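RabGDI protein (Plasmodium falciparum 3D7, PDB 3P1W) probably acts as a Rab GDP-dissociation inhibitor, slowing the release of GDP from Rab GTPases in membrane traffic. Local coordinates at residues A[413-417]-A[431-435]. Sequence-based numbering, arbitrary orientation.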
ATOM      1  N   SER A 413       0.219  14.441  -6.022  1.00 17.33           N
ATOM      2  CA  SER A 413      -0.168  13.745  -7.260  1.00 18.41           C
ATOM      3  C   SER A 413      -1.695  13.678  -7.405  1.00 18.75           C
ATOM      4  O   SER A 413      -2.424  13.500  -6.410  1.00 16.48           O
ATOM      5  CB  SER A 413       0.404  12.324  -7.263  1.00 18.56           C
ATOM      6  OG  SER A 413       1.823  12.310  -7.160  1.00 19.82           O
ATOM      7  N   ASP A 414      -2.177  13.741  -8.655  1.00 18.30           N
ATOM      8  CA  ASP A 414      -3.588  13.528  -8.926  1.00 18.60           C
ATOM      9  C   ASP A 414      -3.922  12.049  -8.769  1.00 18.15           C
ATOM     10  O   ASP A 414      -3.113  11.177  -9.091  1.00 17.95           O
ATOM     11  CB  ASP A 414      -3.973  14.016 -10.339  1.00 20.08           C
ATOM     12  CG  ASP A 414      -3.855  15.515 -10.513  1.00 22.99           C
ATOM     13  OD1 ASP A 414      -4.052  16.302  -9.571  1.00 24.21           O
ATOM     14  OD2 ASP A 414      -3.557  15.919 -11.648  1.00 27.21           O
ATOM     15  N   LEU A 415      -5.098  11.774  -8.229  1.00 17.76           N
ATOM     16  CA  LEU A 415      -5.628  10.422  -8.078  1.00 18.31           C
ATOM     17  C   LEU A 415      -6.685  10.173  -9.133  1.00 19.10           C
ATOM     18  O   LEU A 415      -7.700  10.897  -9.190  1.00 19.78           O
ATOM     19  CB  LEU A 415      -6.276  10.228  -6.700  1.00 18.07           C
ATOM     20  CG  LEU A 415      -5.362  10.311  -5.476  1.00 19.12           C
ATOM     21  CD1 LEU A 415      -6.177  10.319  -4.161  1.00 17.40           C
ATOM     22  CD2 LEU A 415      -4.329   9.158  -5.503  1.00 18.96           C
ATOM     23  N   TYR A 416      -6.418   9.163  -9.975  1.00 18.98           N
ATOM     24  CA  TYR A 416      -7.336   8.688 -10.983  1.00 18.32           C
ATOM     25  C   TYR A 416      -7.854   7.299 -10.676  1.00 19.91           C
ATOM     26  O   TYR A 416      -7.160   6.455 -10.073  1.00 19.05           O
ATOM     27  CB  TYR A 416      -6.661   8.624 -12.345  1.00 18.43           C
ATOM     28  CG  TYR A 416      -6.277   9.961 -12.859  1.00 18.65           C
ATOM     29  CD1 TYR A 416      -7.239  10.816 -13.410  1.00 21.64           C
ATOM     30  CD2 TYR A 416      -4.953  10.391 -12.815  1.00 19.13           C
ATOM     31  CE1 TYR A 416      -6.879  12.061 -13.926  1.00 22.99           C
ATOM     32  CE2 TYR A 416      -4.594  11.653 -13.287  1.00 21.15           C
ATOM     33  CZ  TYR A 416      -5.566  12.472 -13.855  1.00 22.98           C
ATOM     34  OH  TYR A 416      -5.222  13.723 -14.356  1.00 25.84           O
ATOM     35  N   VAL A 417      -9.090   7.088 -11.081  1.00 19.80           N
ATOM     36  CA  VAL A 417      -9.646   5.766 -11.192  1.00 20.95           C
ATOM     37  C   VAL A 417     -10.130   5.560 -12.617  1.00 22.27           C
ATOM     38  O   VAL A 417     -10.333   6.507 -13.357  1.00 20.90           O
ATOM     39  CB  VAL A 417     -10.800   5.533 -10.187  1.00 21.45           C
ATOM     40  CG1 VAL A 417     -10.310   5.672  -8.700  1.00 21.14           C
ATOM     41  CG2 VAL A 417     -12.014   6.445 -10.467  1.00 22.86           C
ATOM     42  N   SER A 431      -5.664   2.125 -11.328  1.00 18.22           N
ATOM     43  CA  SER A 431      -5.898   3.330 -10.533  1.00 18.36           C
ATOM     44  C   SER A 431      -4.592   3.883  -9.965  1.00 17.21           C
ATOM     45  O   SER A 431      -3.585   3.170  -9.798  1.00 17.40           O
ATOM     46  CB  SER A 431      -6.933   3.043  -9.418  1.00 18.99           C
ATOM     47  OG  SER A 431      -6.403   2.132  -8.472  1.00 19.36           O
ATOM     48  N   SER A 432      -4.586   5.163  -9.639  1.00 16.77           N
ATOM     49  CA  SER A 432      -3.426   5.754  -9.003  1.00 16.07           C
ATOM     50  C   SER A 432      -3.272   5.159  -7.608  1.00 16.49           C
ATOM     51  O   SER A 432      -4.265   4.753  -7.014  1.00 16.01           O
ATOM     52  CB  SER A 432      -3.588   7.255  -8.885  1.00 16.27           C
ATOM     53  OG  SER A 432      -3.928   7.819 -10.138  1.00 16.12           O
ATOM     54  N   TYR A 433      -2.030   5.099  -7.121  1.00 14.91           N
ATOM     55  CA  TYR A 433      -1.744   4.614  -5.758  1.00 14.89           C
ATOM     56  C   TYR A 433      -2.320   5.607  -4.746  1.00 14.86           C
ATOM     57  O   TYR A 433      -2.112   6.810  -4.867  1.00 13.62           O
ATOM     58  CB  TYR A 433      -0.243   4.389  -5.517  1.00 14.62           C
ATOM     59  CG  TYR A 433       0.303   3.335  -6.427  1.00 15.59           C
ATOM     60  CD1 TYR A 433       0.236   1.992  -6.100  1.00 16.35           C
ATOM     61  CD2 TYR A 433       0.775   3.687  -7.687  1.00 16.15           C
ATOM     62  CE1 TYR A 433       0.663   1.033  -6.989  1.00 18.35           C
ATOM     63  CE2 TYR A 433       1.203   2.733  -8.582  1.00 18.77           C
ATOM     64  CZ  TYR A 433       1.146   1.413  -8.222  1.00 18.77           C
ATOM     65  OH  TYR A 433       1.541   0.468  -9.132  1.00 19.09           O
ATOM     66  N   ASP A 434      -3.060   5.068  -3.779  1.00 14.95           N
ATOM     67  CA  ASP A 434      -3.688   5.905  -2.724  1.00 15.02           C
ATOM     68  C   ASP A 434      -2.763   6.125  -1.532  1.00 14.43           C
ATOM     69  O   ASP A 434      -1.625   5.633  -1.473  1.00 14.26           O
ATOM     70  CB  ASP A 434      -5.057   5.313  -2.333  1.00 15.84           C
ATOM     71  CG  ASP A 434      -4.948   4.026  -1.548  1.00 15.70           C
ATOM     72  OD1 ASP A 434      -3.888   3.757  -0.933  1.00 17.20           O
ATOM     73  OD2 ASP A 434      -5.937   3.263  -1.511  1.00 18.44           O
ATOM     74  N   ALA A 435      -3.241   6.927  -0.573  1.00 14.25           N
ATOM     75  CA  ALA A 435      -2.443   7.334   0.558  1.00 13.60           C
ATOM     76  C   ALA A 435      -2.121   6.211   1.553  1.00 13.50           C
ATOM     77  O   ALA A 435      -1.284   6.421   2.426  1.00 14.37           O
ATOM     78  CB  ALA A 435      -3.162   8.504   1.319  1.00 13.53           C
TER
HETATM   79  O   HOH W   1      -6.719   6.174  -7.210  1.00 16.47           O
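Ser432 holds its OG beside its own backbone N, anti to the carbonyl carbon (chi1 -52°), and this torsion turns the hydroxyl to Tyr416 of the strand. The contact joins strand 405-418, which pairs with strand 320-333 in one sheet, to the loop that leads from strand 427-429 of a second sheet, the Rossmann-like sheet of the GDI fold, to helix 440-454. Ser432 takes hold of Tyr416 twice. Tyr416 N donates to Ser432 OG at 2.8 Å, nearly straight at 168°. Ser432 N donates back to Tyr416 O at 2.9 Å. The serine side chain thus stands in for a backbone acceptor on a loop that forms no strand here. The same OG lies at the edge of the Tyr416 ring, near its plane, 3.9 Å from CD2. The backbones of Leu415 and Val417 hydrogen-bond to strand 320-333, while the N and O of Tyr416 between them bond to Ser432. Leu415 reaches the loop with CD2, which lies 3.3 Å from Tyr433 O and also packs on Ser432 CB. Arg328 NH2 hydrogen-bonds to the carbonyl oxygens of Tyr433 and Asp434. A water donates to both Tyr416 O, at 2.9 Å, and Ser432 O, at 2.8 Å.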